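Local coordinates for DUF3836 domain-containing protein (Parabacteroides distasonis ATCC 8503, PDB 4R03), which is of unknown function but folds as a single-layer antiparallel beta-sheet thought to have evolved from beta-hairpin repeats, at residues Gly74-Asn79 / Ile99-Tyr104. Numbering follows the deposited sequence. Where two conformers were deposited one is given.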
ATOM      1  N   GLY A  74      -5.151  13.028  17.187  1.00 30.15           N
ATOM      2  CA  GLY A  74      -5.423  13.480  15.803  1.00 27.67           C
ATOM      3  C   GLY A  74      -4.368  13.024  14.793  1.00 27.86           C
ATOM      4  O   GLY A  74      -4.247  13.614  13.718  1.00 27.05           O
ATOM      5  N   GLU A  75      -3.590  12.011  15.169  1.00 28.50           N
ATOM      6  CA  GLU A  75      -2.406  11.601  14.390  1.00 29.29           C
ATOM      7  C   GLU A  75      -2.381  10.068  14.252  1.00 25.30           C
ATOM      8  O   GLU A  75      -2.817   9.329  15.125  1.00 24.89           O
ATOM      9  CB  GLU A  75      -1.119  12.096  15.035  1.00 33.71           C
ATOM     10  CG  GLU A  75      -0.940  13.630  14.907  1.00 41.51           C
ATOM     11  CD  GLU A  75       0.315  14.155  15.614  1.00 49.96           C
ATOM     12  OE1 GLU A  75       0.838  13.456  16.514  1.00 54.05           O
ATOM     13  OE2 GLU A  75       0.766  15.268  15.259  1.00 56.76           O
ATOM     14  N   ILE A  76      -1.949   9.635  13.089  1.00 23.53           N
ATOM     15  CA  ILE A  76      -1.716   8.226  12.848  1.00 22.31           C
ATOM     16  C   ILE A  76      -0.186   7.980  12.795  1.00 18.99           C
ATOM     17  O   ILE A  76       0.505   8.647  12.052  1.00 21.83           O
ATOM     18  CB  ILE A  76      -2.389   7.808  11.501  1.00 20.43           C
ATOM     19  CG1 ILE A  76      -3.892   8.141  11.489  1.00 21.73           C
ATOM     20  CG2 ILE A  76      -2.219   6.337  11.278  1.00 21.12           C
ATOM     21  CD1 ILE A  76      -4.502   8.167  10.080  1.00 22.55           C
ATOM     22  N   LYS A  77       0.284   7.034  13.576  1.00 19.74           N
ATOM     23  CA  LYS A  77       1.703   6.669  13.626  0.50 21.06           C
ATOM     24  C   LYS A  77       1.957   5.529  12.630  1.00 18.74           C
ATOM     25  O   LYS A  77       1.291   4.495  12.711  1.00 21.07           O
ATOM     26  CB  LYS A  77       2.096   6.233  15.025  0.50 24.53           C
ATOM     27  CG  LYS A  77       2.213   7.419  15.980  0.50 28.75           C
ATOM     28  CD  LYS A  77       2.580   6.972  17.396  0.50 33.01           C
ATOM     29  CE  LYS A  77       2.810   8.191  18.313  0.50 37.71           C
ATOM     30  NZ  LYS A  77       3.400   7.837  19.644  0.50 37.74           N
ATOM     31  N   THR A  78       2.847   5.770  11.701  1.00 18.87           N
ATOM     32  CA  THR A  78       3.142   4.790  10.632  1.00 18.88           C
ATOM     33  C   THR A  78       4.580   4.315  10.696  1.00 18.90           C
ATOM     34  O   THR A  78       5.497   5.081  11.001  1.00 20.81           O
ATOM     35  CB  THR A  78       2.834   5.317   9.218  1.00 21.95           C
ATOM     36  OG1 THR A  78       3.829   6.265   8.800  1.00 25.14           O
ATOM     37  CG2 THR A  78       1.417   5.937   9.196  1.00 23.58           C
ATOM     38  N   ASN A  79       4.753   3.010  10.444  1.00 16.52           N
ATOM     39  CA  ASN A  79       6.072   2.367  10.436  1.00 16.46           C
ATOM     40  C   ASN A  79       6.227   1.671   9.078  1.00 15.48           C
ATOM     41  O   ASN A  79       5.382   0.821   8.718  1.00 16.33           O
ATOM     42  CB  ASN A  79       6.163   1.352  11.520  1.00 17.74           C
ATOM     43  CG  ASN A  79       7.558   0.705  11.606  1.00 22.31           C
ATOM     44  OD1 ASN A  79       7.766  -0.432  11.186  1.00 26.40           O
ATOM     45  ND2 ASN A  79       8.497   1.436  12.173  1.00 23.54           N
ATOM     46  N   ILE A  99       0.926  10.738  10.053  1.00 32.27           N
ATOM     47  CA  ILE A  99      -0.057  11.212   9.090  1.00 35.84           C
ATOM     48  C   ILE A  99      -1.144  11.902   9.945  1.00 33.64           C
ATOM     49  O   ILE A  99      -1.600  11.335  10.936  1.00 30.98           O
ATOM     50  CB  ILE A  99      -0.707  10.001   8.364  1.00 36.99           C
ATOM     51  CG1 ILE A  99       0.310   9.270   7.491  1.00 42.59           C
ATOM     52  CG2 ILE A  99      -1.889  10.417   7.466  1.00 42.52           C
ATOM     53  CD1 ILE A  99      -0.314   8.023   6.778  1.00 43.06           C
ATOM     54  N   PRO A 100      -1.582  13.113   9.561  1.00 32.03           N
ATOM     55  CA  PRO A 100      -2.770  13.592  10.293  1.00 30.77           C
ATOM     56  C   PRO A 100      -3.989  12.696  10.043  1.00 29.34           C
ATOM     57  O   PRO A 100      -4.189  12.214   8.912  1.00 27.15           O
ATOM     58  CB  PRO A 100      -3.034  15.001   9.708  1.00 31.93           C
ATOM     59  CG  PRO A 100      -2.022  15.244   8.651  1.00 34.07           C
ATOM     60  CD  PRO A 100      -1.185  13.983   8.440  1.00 33.30           C
ATOM     61  N   SER A 101      -4.808  12.504  11.062  1.00 26.86           N
ATOM     62  CA  SER A 101      -6.010  11.688  10.965  1.00 27.65           C
ATOM     63  C   SER A 101      -6.948  12.131   9.846  1.00 27.48           C
ATOM     64  O   SER A 101      -7.665  11.289   9.245  1.00 25.77           O
ATOM     65  CB  SER A 101      -6.763  11.680  12.292  1.00 33.89           C
ATOM     66  OG  SER A 101      -5.990  10.986  13.251  1.00 38.79           O
ATOM     67  N   THR A 102      -6.937  13.427   9.539  1.00 28.24           N
ATOM     68  CA  THR A 102      -7.799  13.960   8.476  1.00 27.12           C
ATOM     69  C   THR A 102      -7.406  13.425   7.080  1.00 27.94           C
ATOM     70  O   THR A 102      -8.190  13.522   6.160  1.00 29.88           O
ATOM     71  CB  THR A 102      -7.726  15.479   8.370  1.00 31.34           C
ATOM     72  OG1 THR A 102      -6.378  15.875   8.152  1.00 29.78           O
ATOM     73  CG2 THR A 102      -8.230  16.139   9.654  1.00 34.41           C
ATOM     74  N   ASN A 103      -6.179  12.925   6.939  1.00 24.53           N
ATOM     75  CA  ASN A 103      -5.733  12.343   5.666  1.00 26.67           C
ATOM     76  C   ASN A 103      -5.892  10.833   5.594  1.00 23.06           C
ATOM     77  O   ASN A 103      -5.294  10.199   4.724  1.00 22.59           O
ATOM     78  CB  ASN A 103      -4.270  12.691   5.404  1.00 30.45           C
ATOM     79  CG  ASN A 103      -4.059  14.193   5.158  1.00 38.49           C
ATOM     80  OD1 ASN A 103      -4.986  14.928   4.795  1.00 41.45           O
ATOM     81  ND2 ASN A 103      -2.834  14.639   5.359  1.00 45.28           N
ATOM     82  N   TYR A 104      -6.645  10.250   6.518  1.00 19.96           N
ATOM     83  CA  TYR A 104      -6.839   8.770   6.614  1.00 18.26           C
ATOM     84  C   TYR A 104      -7.159   8.141   5.263  1.00 18.18           C
ATOM     85  O   TYR A 104      -6.545   7.136   4.885  1.00 17.89           O
ATOM     86  CB  TYR A 104      -7.968   8.423   7.601  1.00 19.19           C
ATOM     87  CG  TYR A 104      -8.281   6.981   7.694  1.00 17.76           C
ATOM     88  CD1 TYR A 104      -7.447   6.131   8.413  1.00 17.54           C
ATOM     89  CD2 TYR A 104      -9.361   6.419   7.037  1.00 17.33           C
ATOM     90  CE1 TYR A 104      -7.694   4.791   8.501  1.00 19.68           C
ATOM     91  CE2 TYR A 104      -9.637   5.059   7.132  1.00 18.06           C
ATOM     92  CZ  TYR A 104      -8.788   4.224   7.818  1.00 17.27           C
ATOM     93  OH  TYR A 104      -9.045   2.868   7.923  1.00 20.05           O
TER
HETATM   94  O   HOH W   1      -5.869  15.352  11.912  1.00 36.12           O
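With CG1 turned away from the carbonyl carbon (chi1 -56°) and the chain extended beyond it, Ile-76 sends CD1 past Ser-101 CA to the ring edge of Tyr-104, where Ile-76 CD1 lies in the ring plane, 3.9 Å from Tyr-104 CD1. The same chi1 well (-66°) and an extended tail in Ile-99 carry its CD1 to the methyl of Thr-78, CD1 to CG2 3.6 Å, the two side chains crossing at about a right angle. Ile-76 and Ile-99 are neighbours on one face of the sheet, 4.2 Å apart from Ile-76 CB to Ile-99 CB. Their backbones form a hydrogen-bonded antiparallel pair: Ile-76 N to Ile-99 O is 2.8 Å and almost straight, and Ile-99 N returns the bond to Ile-76 O. This is the open end of the hairpin of strands 75-84 and 94-100, the last in a seven-stranded meander. Past the non-hydrogen-bonded pair Glu-75/Pro-100, the chain turns into a 3-10 segment, yet Ser-101 N still reaches Gly-74 O at 2.9 Å, approaching from above the carbonyl plane. A water donates to that oxygen and accepts from Thr-102 N. The Tyr-104 side chain also touches Tyr-69 of strand 58-69, while its hydroxyl is hydrogen-bonded to Val-44 N.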